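Long-range contacts in cryptochrome DASH, chloroplastic/mitochondrial (Arabidopsis thaliana, PDB 2J4D), which repairs cyclobutane pyrimidine dimers in single-stranded DNA, carrying FAD and a folate light antenna, and may also act as a photoreceptor: residues 185-190 with 332-337; 143-148 with 171-176; 181-186 with 199-204. One frame throughout, in Å; residues are numbered along the deposited sequence.

Contact 1 of 3, residues 185-190 with 332-337; sequences FDVFDL and FRFLSI. With FAD (flavin-adenine dinucleotide), chain C.
Leu190 lies against one turn of helix 317-339, over the backbone between Phe334 and Leu335. Its CA-CB bond points at the helix; with chi1 at -167°, CG stands opposite the backbone N and beside the carbonyl carbon, and the fork of the side chain lies on the helix. The two methyls then divide the work. CD1 rests on Phe334 CB at 3.9 Å. CD2 comes closer: it sits 3.5 Å from Leu335 N and is also packed on Leu335 CD1 at 3.7 Å. Leu335 begins by pointing off the other way, and its branch bends back to make that second touch.

Three residues earlier, Val187 uses both of its methyls on the same helix. CG1 approaches Phe334 CD1 at 3.9 Å, meeting the phenyl ring obliquely, while CG2 closes on Ile337 CG2 at 3.5 Å. No hydrogen bond crosses between 185-190 and 332-337; the side-chain contacts are apolar. The loop is shaped from within, because Asp186 OD2 accepts from Phe188 N at 3.1 Å, an Asx turn in which the donor comes from above the carboxylate plane. That turn leads into the short 3-10 segment carrying Val187.

On the far side of the helix, Phe332 turns away from the loop toward the flavin cofactor. Its CD2 lies 3.7 Å from FAD N1A, with the adenine nitrogen at the ring edge, and Tyr434 meets the same phenyl edge-to-face. Helix 317-339 therefore stands between the loop from the alpha/beta region and the FAD site: Phe197 of helix 194-204 packs on both Leu190 and Phe334, while helix 425-436 covers the side bearing Arg333 and Ser336.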
loop_
_atom_site.group_PDB
_atom_site.type_symbol
_atom_site.label_atom_id
_atom_site.label_comp_id
_atom_site.label_asym_id
_atom_site.label_seq_id
_atom_site.Cartn_x
_atom_site.Cartn_y
_atom_site.Cartn_z
ATOM N N PHE A 185 0.066 17.155 -18.297
ATOM C CA PHE A 185 1.357 16.824 -18.898
ATOM C C PHE A 185 1.513 15.311 -19.016
ATOM O O PHE A 185 0.872 14.562 -18.279
ATOM C CB PHE A 185 2.526 17.409 -18.072
ATOM C CG PHE A 185 2.253 17.512 -16.582
ATOM C CD1 PHE A 185 1.912 16.386 -15.835
ATOM C CD2 PHE A 185 2.316 18.745 -15.938
ATOM C CE1 PHE A 185 1.631 16.490 -14.469
ATOM C CE2 PHE A 185 2.037 18.864 -14.573
ATOM C CZ PHE A 185 1.692 17.733 -13.835
ATOM N N ASP A 186 2.321 14.853 -19.969
ATOM C CA ASP A 186 2.557 13.417 -20.085
ATOM C C ASP A 186 3.499 13.148 -18.918
ATOM O O ASP A 186 4.254 14.041 -18.534
ATOM C CB ASP A 186 3.264 13.059 -21.394
ATOM C CG ASP A 186 3.506 11.558 -21.526
ATOM O OD1 ASP A 186 2.546 10.825 -21.846
ATOM O OD2 ASP A 186 4.648 11.104 -21.286
ATOM N N VAL A 187 3.476 11.938 -18.360
ATOM C CA VAL A 187 4.335 11.627 -17.215
ATOM C C VAL A 187 5.827 11.774 -17.477
ATOM O O VAL A 187 6.609 11.964 -16.544
ATOM C CB VAL A 187 4.058 10.209 -16.659
ATOM C CG1 VAL A 187 2.645 10.150 -16.092
ATOM C CG2 VAL A 187 4.236 9.166 -17.750
ATOM N N PHE A 188 6.226 11.684 -18.741
ATOM C CA PHE A 188 7.631 11.849 -19.097
ATOM C C PHE A 188 8.061 13.257 -18.698
ATOM O O PHE A 188 9.227 13.511 -18.423
ATOM C CB PHE A 188 7.824 11.658 -20.605
ATOM C CG PHE A 188 8.278 10.279 -20.990
ATOM C CD1 PHE A 188 8.008 9.188 -20.169
ATOM C CD2 PHE A 188 8.971 10.069 -22.179
ATOM C CE1 PHE A 188 8.425 7.903 -20.525
ATOM C CE2 PHE A 188 9.392 8.789 -22.547
ATOM C CZ PHE A 188 9.118 7.706 -21.718
ATOM N N ASP A 189 7.101 14.173 -18.674
ATOM C CA ASP A 189 7.395 15.548 -18.299
ATOM C C ASP A 189 6.804 15.907 -16.946
ATOM O O ASP A 189 6.427 17.054 -16.700
ATOM C CB ASP A 189 6.889 16.505 -19.375
ATOM C CG ASP A 189 7.861 16.629 -20.532
ATOM O OD1 ASP A 189 8.857 17.374 -20.400
ATOM O OD2 ASP A 189 7.638 15.964 -21.563
ATOM N N LEU A 190 6.718 14.918 -16.064
ATOM C CA LEU A 190 6.189 15.165 -14.728
ATOM C C LEU A 190 7.173 16.101 -14.026
ATOM O O LEU A 190 8.385 15.929 -14.146
ATOM C CB LEU A 190 6.107 13.852 -13.944
ATOM C CG LEU A 190 5.290 13.863 -12.654
ATOM C CD1 LEU A 190 3.820 13.805 -13.018
ATOM C CD2 LEU A 190 5.670 12.669 -11.771
ATOM N N PHE A 332 4.193 9.898 -6.483
ATOM C CA PHE A 332 5.202 8.848 -6.569
ATOM C C PHE A 332 4.826 7.772 -7.583
ATOM O O PHE A 332 5.699 7.166 -8.205
ATOM C CB PHE A 332 5.469 8.231 -5.192
ATOM C CG PHE A 332 6.377 9.074 -4.328
ATOM C CD1 PHE A 332 7.649 9.427 -4.775
ATOM C CD2 PHE A 332 5.959 9.519 -3.081
ATOM C CE1 PHE A 332 8.492 10.211 -3.991
ATOM C CE2 PHE A 332 6.794 10.306 -2.284
ATOM C CZ PHE A 332 8.062 10.652 -2.738
ATOM N N ARG A 333 3.530 7.540 -7.754
ATOM C CA ARG A 333 3.080 6.545 -8.722
ATOM C C ARG A 333 3.452 7.026 -10.134
ATOM O O ARG A 333 3.998 6.261 -10.936
ATOM C CB ARG A 333 1.561 6.341 -8.588
ATOM C CG ARG A 333 0.906 5.594 -9.739
ATOM C CD ARG A 333 1.315 4.141 -9.805
ATOM N NE ARG A 333 0.831 3.382 -8.657
ATOM C CZ ARG A 333 0.883 2.056 -8.564
ATOM N NH1 ARG A 333 1.396 1.337 -9.557
ATOM N NH2 ARG A 333 0.435 1.450 -7.474
ATOM N N PHE A 334 3.178 8.292 -10.444
ATOM C CA PHE A 334 3.524 8.799 -11.777
ATOM C C PHE A 334 5.040 8.908 -11.917
ATOM O O PHE A 334 5.598 8.642 -12.978
ATOM C CB PHE A 334 2.877 10.171 -12.038
ATOM C CG PHE A 334 1.367 10.138 -12.080
ATOM C CD1 PHE A 334 0.698 9.224 -12.886
ATOM C CD2 PHE A 334 0.616 11.028 -11.313
ATOM C CE1 PHE A 334 -0.703 9.192 -12.923
ATOM C CE2 PHE A 334 -0.786 11.007 -11.344
ATOM C CZ PHE A 334 -1.442 10.084 -12.151
ATOM N N LEU A 335 5.709 9.274 -10.830
ATOM C CA LEU A 335 7.160 9.420 -10.849
ATOM C C LEU A 335 7.836 8.080 -11.155
ATOM O O LEU A 335 8.891 8.043 -11.789
ATOM C CB LEU A 335 7.634 9.973 -9.501
ATOM C CG LEU A 335 8.958 10.736 -9.375
ATOM C CD1 LEU A 335 9.068 11.825 -10.431
ATOM C CD2 LEU A 335 9.019 11.357 -7.987
ATOM N N SER A 336 7.226 6.978 -10.725
ATOM C CA SER A 336 7.815 5.668 -10.989
ATOM C C SER A 336 7.932 5.461 -12.492
ATOM O O SER A 336 8.890 4.851 -12.972
ATOM C CB SER A 336 6.979 4.536 -10.363
ATOM O OG SER A 336 5.743 4.337 -11.034
ATOM N N ILE A 337 6.963 5.979 -13.239
ATOM C CA ILE A 337 6.990 5.839 -14.685
ATOM C C ILE A 337 8.111 6.679 -15.278
ATOM O O ILE A 337 8.893 6.202 -16.104
ATOM C CB ILE A 337 5.655 6.273 -15.314
ATOM C CG1 ILE A 337 4.517 5.437 -14.721
ATOM C CG2 ILE A 337 5.707 6.073 -16.824
ATOM C CD1 ILE A 337 3.131 5.866 -15.171
HETATM P PA FAD C . -1.797 9.423 6.350
HETATM O O1A FAD C . -3.125 9.146 6.933
HETATM O O2A FAD C . -0.966 10.523 6.896
HETATM O O5B FAD C . -1.935 9.684 4.769
HETATM C C5B FAD C . -3.101 9.229 4.047
HETATM C C4B FAD C . -2.627 8.488 2.792
HETATM O O4B FAD C . -1.836 9.382 2.011
HETATM C C3B FAD C . -1.736 7.279 3.053
HETATM O O3B FAD C . -2.473 6.123 3.414
HETATM C C2B FAD C . -0.998 7.179 1.754
HETATM O O2B FAD C . -1.643 6.420 0.756
HETATM C C1B FAD C . -0.779 8.652 1.365
HETATM N N9A FAD C . 0.515 9.231 1.783
HETATM C C8A FAD C . 0.779 9.988 2.908
HETATM N N7A FAD C . 2.049 10.362 2.983
HETATM C C5A FAD C . 2.639 9.832 1.857
HETATM C C6A FAD C . 3.969 9.873 1.374
HETATM N N6A FAD C . 4.966 10.512 1.971
HETATM N N1A FAD C . 4.233 9.211 0.187
HETATM C C2A FAD C . 3.231 8.536 -0.466
HETATM N N3A FAD C . 1.942 8.456 -0.058
HETATM C C4A FAD C . 1.699 9.108 1.111
HETATM N N1 FAD C . 3.604 4.644 1.884
HETATM C C2 FAD C . 3.030 3.561 1.251
HETATM O O2 FAD C . 1.852 3.565 0.943
HETATM N N3 FAD C . 3.838 2.449 0.969
HETATM C C4 FAD C . 5.191 2.367 1.292
HETATM O O4 FAD C . 5.853 1.350 1.018
HETATM C C4X FAD C . 5.773 3.482 1.943
HETATM N N5 FAD C . 7.128 3.486 2.309
HETATM C C5X FAD C . 7.721 4.631 2.846
HETATM C C6 FAD C . 9.098 4.673 3.096
HETATM C C7 FAD C . 9.731 5.814 3.641
HETATM C C7M FAD C . 11.221 5.795 3.883
HETATM C C8 FAD C . 8.919 6.967 3.946
HETATM C C8M FAD C . 9.509 8.238 4.535
HETATM C C9 FAD C . 7.533 6.937 3.698
HETATM C C9A FAD C . 6.904 5.780 3.147
HETATM N N10 FAD C . 5.503 5.721 2.888
HETATM C C10 FAD C . 4.943 4.606 2.225
HETATM C "C1'" FAD C . 4.676 6.971 2.942
HETATM C "C2'" FAD C . 3.966 7.278 4.276
HETATM O "O2'" FAD C . 4.899 7.209 5.342
HETATM C "C3'" FAD C . 2.841 6.272 4.509
HETATM O "O3'" FAD C . 1.920 6.275 3.401
HETATM C "C4'" FAD C . 1.991 6.540 5.764
HETATM O "O4'" FAD C . 2.801 6.467 6.939
HETATM C "C5'" FAD C . 0.877 5.504 5.837
HETATM O "O5'" FAD C . 0.058 5.748 6.983
HETATM P P FAD C . -1.291 6.566 6.989
HETATM O O1P FAD C . -2.185 5.842 6.070
HETATM O O2P FAD C . -1.784 6.670 8.389
HETATM O O3P FAD C . -0.961 8.058 6.559
#

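Contact 2 of 3, residues 143-148 with 171-176; sequences KETCSE and LIWGST. With MHF (5,10-methenyl-6,7,8-trihydrofolic acid), chain D.
Ile172 O is gripped twice, by Lys143 N at 2.8 Å and by His142 ND1. The Lys143 N-H points nearly straight at the oxygen (164°) but arrives well above the carbonyl plane. The bond continues the parallel pairing of strands 138-142 and 168-172 in the beta-alpha-beta unit whose connecting helix is 147-161, part of the photolyase alpha/beta domain. Beyond it the two segments diverge, and side chains and a water take over.

Lys143 lays its CD against Leu171 CD1 at 3.8 Å. Bends at chi2 and chi4 then curl the chain back, and NZ donates to Glu144 O at 2.9 Å while pairing with Glu153 of the connecting helix. A little further on, the Thr145 methyl CG2 meets Trp173 CH2 at 3.8 Å, obliquely to the indole. The water donates to both Lys143 O and Ser175 OG, and it lies above one indole face, displaced toward the rim. The Trp173 ring is fixed in rotation by NE1, which donates to Thr176 OG1 at 2.9 Å in the ring plane.

The same crossover delivers the folate site. Cys146, Ser147 and Glu148, leading into helix 147-161, line the antenna pocket, where the helix end probably helps polarise the pterin carbonyl: Glu148 N donates to MHF O4 at 2.9 Å.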
loop_
_atom_site.group_PDB
_atom_site.type_symbol
_atom_site.label_atom_id
_atom_site.label_comp_id
_atom_site.label_asym_id
_atom_site.label_seq_id
_atom_site.Cartn_x
_atom_site.Cartn_y
_atom_site.Cartn_z
ATOM N N LYS A 143 -3.397 -1.624 -14.962
ATOM C CA LYS A 143 -2.041 -1.378 -15.428
ATOM C C LYS A 143 -1.135 -1.081 -14.243
ATOM O O LYS A 143 -1.516 -0.334 -13.339
ATOM C CB LYS A 143 -2.038 -0.168 -16.364
ATOM C CG LYS A 143 -0.672 0.170 -16.974
ATOM C CD LYS A 143 -0.363 -0.748 -18.159
ATOM C CE LYS A 143 1.026 -0.482 -18.727
ATOM N NZ LYS A 143 2.087 -0.946 -17.785
ATOM N N GLU A 144 0.051 -1.674 -14.226
ATOM C CA GLU A 144 0.997 -1.389 -13.154
ATOM C C GLU A 144 2.130 -0.556 -13.754
ATOM O O GLU A 144 2.180 -0.353 -14.972
ATOM C CB GLU A 144 1.516 -2.681 -12.526
ATOM C CG GLU A 144 0.502 -3.325 -11.594
ATOM C CD GLU A 144 0.305 -2.543 -10.293
ATOM O OE1 GLU A 144 0.832 -1.416 -10.177
ATOM O OE2 GLU A 144 -0.382 -3.059 -9.383
ATOM N N THR A 145 3.046 -0.080 -12.920
ATOM C CA THR A 145 4.106 0.784 -13.433
ATOM C C THR A 145 5.563 0.333 -13.362
ATOM O O THR A 145 6.357 0.708 -14.225
ATOM C CB THR A 145 4.038 2.174 -12.757
ATOM O OG1 THR A 145 4.208 2.022 -11.341
ATOM C CG2 THR A 145 2.701 2.848 -13.029
ATOM N N CYS A 146 5.934 -0.448 -12.354
ATOM C CA CYS A 146 7.335 -0.844 -12.223
ATOM C C CYS A 146 7.770 -2.084 -12.994
ATOM O O CYS A 146 6.958 -2.934 -13.354
ATOM C CB CYS A 146 7.689 -0.992 -10.740
ATOM S SG CYS A 146 7.440 0.566 -9.836
ATOM N N SER A 147 9.076 -2.148 -13.240
ATOM C CA SER A 147 9.732 -3.234 -13.974
ATOM C C SER A 147 9.170 -4.648 -13.823
ATOM O O SER A 147 8.786 -5.284 -14.810
ATOM C CB SER A 147 11.224 -3.261 -13.605
ATOM O OG SER A 147 11.842 -4.452 -14.074
ATOM N N GLU A 148 9.140 -5.149 -12.592
ATOM C CA GLU A 148 8.661 -6.500 -12.344
ATOM C C GLU A 148 7.224 -6.737 -12.789
ATOM O O GLU A 148 6.933 -7.733 -13.457
ATOM C CB GLU A 148 8.818 -6.842 -10.853
ATOM C CG GLU A 148 10.270 -7.061 -10.447
ATOM C CD GLU A 148 10.459 -7.208 -8.950
ATOM O OE1 GLU A 148 9.456 -7.246 -8.203
ATOM O OE2 GLU A 148 11.624 -7.283 -8.522
ATOM N N LEU A 171 -5.314 -3.696 -20.369
ATOM C CA LEU A 171 -4.838 -3.102 -19.115
ATOM C C LEU A 171 -5.513 -1.751 -18.906
ATOM O O LEU A 171 -5.501 -0.895 -19.784
ATOM C CB LEU A 171 -3.310 -2.961 -19.156
ATOM C CG LEU A 171 -2.598 -4.319 -19.317
ATOM C CD1 LEU A 171 -1.131 -4.136 -19.608
ATOM C CD2 LEU A 171 -2.795 -5.141 -18.051
ATOM N N ILE A 172 -6.105 -1.567 -17.731
ATOM C CA ILE A 172 -6.831 -0.347 -17.422
ATOM C C ILE A 172 -6.109 0.499 -16.382
ATOM O O ILE A 172 -5.662 -0.020 -15.360
ATOM C CB ILE A 172 -8.225 -0.700 -16.864
ATOM C CG1 ILE A 172 -8.906 -1.728 -17.774
ATOM C CG2 ILE A 172 -9.065 0.554 -16.699
ATOM C CD1 ILE A 172 -9.040 -1.285 -19.210
ATOM N N TRP A 173 -5.988 1.799 -16.625
ATOM C CA TRP A 173 -5.338 2.639 -15.630
ATOM C C TRP A 173 -6.253 2.784 -14.420
ATOM O O TRP A 173 -7.462 2.969 -14.560
ATOM C CB TRP A 173 -5.024 4.037 -16.170
ATOM C CG TRP A 173 -4.304 4.843 -15.140
ATOM C CD1 TRP A 173 -4.853 5.703 -14.223
ATOM C CD2 TRP A 173 -2.916 4.752 -14.821
ATOM N NE1 TRP A 173 -3.885 6.144 -13.346
ATOM C CE2 TRP A 173 -2.688 5.573 -13.690
ATOM C CE3 TRP A 173 -1.838 4.047 -15.377
ATOM C CZ2 TRP A 173 -1.430 5.707 -13.107
ATOM C CZ3 TRP A 173 -0.582 4.180 -14.795
ATOM C CH2 TRP A 173 -0.392 5.004 -13.670
ATOM N N GLY A 174 -5.671 2.700 -13.232
ATOM C CA GLY A 174 -6.445 2.857 -12.011
ATOM C C GLY A 174 -5.494 3.297 -10.919
ATOM O O GLY A 174 -4.489 3.938 -11.199
ATOM N N SER A 175 -5.812 2.961 -9.676
ATOM C CA SER A 175 -4.972 3.283 -8.526
ATOM C C SER A 175 -4.786 4.744 -8.100
ATOM O O SER A 175 -4.686 5.003 -6.909
ATOM C CB SER A 175 -3.582 2.630 -8.683
ATOM O OG SER A 175 -2.785 3.258 -9.681
ATOM N N THR A 176 -4.752 5.700 -9.029
ATOM C CA THR A 176 -4.528 7.103 -8.629
ATOM C C THR A 176 -5.773 7.966 -8.431
ATOM O O THR A 176 -6.828 7.672 -8.982
ATOM C CB THR A 176 -3.614 7.809 -9.637
ATOM O OG1 THR A 176 -4.214 7.757 -10.936
ATOM C CG2 THR A 176 -2.243 7.138 -9.674
HETATM N N1 MHF D . 8.946 -4.235 -6.148
HETATM C C2 MHF D . 7.943 -4.193 -7.089
HETATM N NA2 MHF D . 6.646 -4.300 -6.680
HETATM N N3 MHF D . 8.215 -4.052 -8.397
HETATM C C4 MHF D . 9.503 -3.967 -8.850
HETATM O O4 MHF D . 9.734 -3.847 -10.060
HETATM C C4A MHF D . 10.572 -4.027 -7.908
HETATM N N5 MHF D . 11.944 -3.992 -8.266
HETATM C C6 MHF D . 13.026 -4.406 -7.308
HETATM C C7 MHF D . 12.697 -3.731 -5.957
HETATM N N8 MHF D . 11.316 -4.190 -5.597
HETATM C C8A MHF D . 10.273 -4.152 -6.535
HETATM C C9 MHF D . 14.371 -3.983 -7.964
HETATM N N10 MHF D . 13.925 -3.229 -9.161
HETATM C C11 MHF D . 12.626 -3.798 -9.547
HETATM C C12 MHF D . 16.676 -3.158 -12.464
HETATM C C13 MHF D . 17.085 -2.796 -11.145
HETATM C C14 MHF D . 16.189 -2.849 -10.079
HETATM C C15 MHF D . 14.847 -3.268 -10.280
HETATM C C16 MHF D . 14.435 -3.658 -11.616
HETATM C C17 MHF D . 15.344 -3.606 -12.692
HETATM C C MHF D . 17.651 -3.035 -13.580
HETATM O O MHF D . 18.781 -2.623 -13.340
HETATM N N MHF D . 17.308 -3.348 -14.850
HETATM C CA MHF D . 18.281 -3.188 -15.931
HETATM C CB MHF D . 17.995 -4.174 -17.063
HETATM C CG MHF D . 18.051 -5.622 -16.648
HETATM C CD MHF D . 19.395 -5.998 -16.066
HETATM O OE1 MHF D . 20.379 -6.047 -16.835
HETATM O OE2 MHF D . 19.471 -6.225 -14.836
HETATM C CT MHF D . 18.227 -1.759 -16.480
HETATM O O1 MHF D . 17.247 -1.044 -16.182
HETATM O O2 MHF D . 19.161 -1.364 -17.209
HETATM O O HOH W 1 -1.052 2.276 -11.880
#

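Contact 3 of 3, residues 181-186 with 199-204; sequences DDLPFD and KSVEAK
Phe185 and Leu183 reach helix 194-204 through quite different torsions. The Phe185 chi1 of 31°, well off a staggered value, places CE2 3.7 Å from Ser200 CB. Leu183 has a relaxed chi1 of -65°, with CG opposite its carbonyl carbon, and sends CD2 to within 3.7 Å of Val201 CG1; these two side chains lie next to each other and point the same way.

Pro184, between them in sequence, points its CB toward the helix. Its ring spreads over three residues: CD lies 4.2 Å from Val201 CG1, CG is 4.1 Å from Ser200 CB, and CB meets Lys204 CD at 3.9 Å. The Lys204 chain, extended beyond CG, passes the proline with its aliphatic part. Pro184 CG also rests against one face of the Phe185 ring, 3.5 Å above its plane and toward the rim, so the two neighbouring rings pack on each other as well as on the helix.

In the fold, this is the long connection leaving strand 168-172, the edge strand of the parallel alpha/beta sheet, and turning back on the helix that follows it. The contact is local packing at the surface, away from the annotated sites, and no hydrogen bond joins 181-186 to 199-204. Nearby, Asp182 OD2 forms a salt bridge with Arg208 NE, and Glu202 OE2 is hydrogen-bonded to Tyr320 OH on helix 317-339. Ser200 meets the phenyl chiefly with CB; its OG is hydrogen-bonded to Gln196 O one turn back along the helix.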
loop_
_atom_site.group_PDB
_atom_site.type_symbol
_atom_site.label_atom_id
_atom_site.label_comp_id
_atom_site.label_asym_id
_atom_site.label_seq_id
_atom_site.Cartn_x
_atom_site.Cartn_y
_atom_site.Cartn_z
ATOM N N ASP A 181 -4.655 9.995 -17.694
ATOM C CA ASP A 181 -5.114 10.610 -18.937
ATOM C C ASP A 181 -5.602 12.049 -18.785
ATOM O O ASP A 181 -5.699 12.776 -19.781
ATOM C CB ASP A 181 -6.244 9.784 -19.558
ATOM C CG ASP A 181 -5.795 8.405 -19.978
ATOM O OD1 ASP A 181 -4.580 8.206 -20.143
ATOM O OD2 ASP A 181 -6.662 7.526 -20.154
ATOM N N ASP A 182 -5.903 12.461 -17.552
ATOM C CA ASP A 182 -6.407 13.811 -17.296
ATOM C C ASP A 182 -5.339 14.818 -16.891
ATOM O O ASP A 182 -5.642 16.002 -16.746
ATOM C CB ASP A 182 -7.473 13.805 -16.187
ATOM C CG ASP A 182 -8.681 12.952 -16.516
ATOM O OD1 ASP A 182 -8.979 12.750 -17.710
ATOM O OD2 ASP A 182 -9.353 12.496 -15.566
ATOM N N LEU A 183 -4.109 14.353 -16.681
ATOM C CA LEU A 183 -3.010 15.226 -16.266
ATOM C C LEU A 183 -2.685 16.327 -17.268
ATOM O O LEU A 183 -2.914 16.178 -18.465
ATOM C CB LEU A 183 -1.746 14.402 -16.016
ATOM C CG LEU A 183 -1.803 13.403 -14.858
ATOM C CD1 LEU A 183 -0.492 12.632 -14.799
ATOM C CD2 LEU A 183 -2.035 14.144 -13.551
ATOM N N PRO A 184 -2.151 17.457 -16.780
ATOM C CA PRO A 184 -1.795 18.579 -17.655
ATOM C C PRO A 184 -0.424 18.392 -18.299
ATOM O O PRO A 184 0.181 19.347 -18.769
ATOM C CB PRO A 184 -1.837 19.777 -16.712
ATOM C CG PRO A 184 -1.373 19.189 -15.415
ATOM C CD PRO A 184 -2.099 17.855 -15.359
ATOM N N PHE A 185 0.066 17.155 -18.297
ATOM C CA PHE A 185 1.357 16.824 -18.898
ATOM C C PHE A 185 1.513 15.311 -19.016
ATOM O O PHE A 185 0.872 14.562 -18.279
ATOM C CB PHE A 185 2.526 17.409 -18.072
ATOM C CG PHE A 185 2.253 17.512 -16.582
ATOM C CD1 PHE A 185 1.912 16.386 -15.835
ATOM C CD2 PHE A 185 2.316 18.745 -15.938
ATOM C CE1 PHE A 185 1.631 16.490 -14.469
ATOM C CE2 PHE A 185 2.037 18.864 -14.573
ATOM C CZ PHE A 185 1.692 17.733 -13.835
ATOM N N ASP A 186 2.321 14.853 -19.969
ATOM C CA ASP A 186 2.557 13.417 -20.085
ATOM C C ASP A 186 3.499 13.148 -18.918
ATOM O O ASP A 186 4.254 14.041 -18.534
ATOM C CB ASP A 186 3.264 13.059 -21.394
ATOM C CG ASP A 186 3.506 11.558 -21.526
ATOM O OD1 ASP A 186 2.546 10.825 -21.846
ATOM O OD2 ASP A 186 4.648 11.104 -21.286
ATOM N N LYS A 199 0.346 21.885 -7.472
ATOM C CA LYS A 199 -0.310 23.115 -7.900
ATOM C C LYS A 199 -0.943 22.947 -9.272
ATOM O O LYS A 199 -2.040 23.451 -9.517
ATOM C CB LYS A 199 0.682 24.284 -7.933
ATOM C CG LYS A 199 1.195 24.702 -6.568
ATOM C CD LYS A 199 1.945 26.027 -6.650
ATOM C CE LYS A 199 2.619 26.372 -5.326
ATOM N NZ LYS A 199 1.667 26.427 -4.180
ATOM N N SER A 200 -0.264 22.220 -10.158
ATOM C CA SER A 200 -0.771 22.007 -11.510
ATOM C C SER A 200 -2.025 21.156 -11.592
ATOM O O SER A 200 -2.990 21.539 -12.252
ATOM C CB SER A 200 0.306 21.384 -12.402
ATOM O OG SER A 200 1.426 22.237 -12.484
ATOM N N VAL A 201 -2.024 19.994 -10.945
ATOM C CA VAL A 201 -3.213 19.158 -11.013
ATOM C C VAL A 201 -4.389 19.812 -10.303
ATOM O O VAL A 201 -5.520 19.726 -10.778
ATOM C CB VAL A 201 -2.969 17.736 -10.437
ATOM C CG1 VAL A 201 -1.898 17.033 -11.265
ATOM C CG2 VAL A 201 -2.556 17.812 -8.974
ATOM N N GLU A 202 -4.130 20.484 -9.182
ATOM C CA GLU A 202 -5.211 21.135 -8.441
ATOM C C GLU A 202 -5.794 22.306 -9.211
ATOM O O GLU A 202 -6.966 22.638 -9.066
ATOM C CB GLU A 202 -4.721 21.609 -7.069
ATOM C CG GLU A 202 -4.387 20.468 -6.122
ATOM C CD GLU A 202 -4.240 20.913 -4.682
ATOM O OE1 GLU A 202 -3.353 21.741 -4.394
ATOM O OE2 GLU A 202 -5.017 20.426 -3.836
ATOM N N ALA A 203 -4.977 22.931 -10.046
ATOM C CA ALA A 203 -5.454 24.064 -10.818
ATOM C C ALA A 203 -6.057 23.667 -12.162
ATOM O O ALA A 203 -6.989 24.317 -12.648
ATOM C CB ALA A 203 -4.321 25.055 -11.037
ATOM N N LYS A 204 -5.557 22.588 -12.756
ATOM C CA LYS A 204 -6.049 22.203 -14.070
ATOM C C LYS A 204 -6.781 20.876 -14.203
ATOM O O LYS A 204 -7.216 20.520 -15.300
ATOM C CB LYS A 204 -4.885 22.219 -15.058
ATOM C CG LYS A 204 -4.055 23.486 -15.006
ATOM C CD LYS A 204 -2.967 23.436 -16.055
ATOM C CE LYS A 204 -1.878 24.454 -15.790
ATOM N NZ LYS A 204 -0.802 24.336 -16.817
#

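How the contacts relate
Helix 317-339, which supplies one half of contact 1, also touches contact 2. From its segment 332-337, Arg333 NH1 makes a salt bridge to Glu144 OE1 at 2.9 Å, and Ser336 OG lies 2.8 Å from Thr145 OG1, probably hydrogen-bonded. The strand-end loop of contact 2, which continues into the folate pocket, is thus tied to the helix whose Phe332 touches the adenine of FAD. Contact 3 shares Phe185 and Asp186 with contact 1, and Leu183 CD1 packs on Phe334 CZ at 3.8 Å. Contacts 2 and 3 do not touch, their nearest atoms being about 6 Å apart; in contact 3 the Val201 side chain is about 14 Å from FAD.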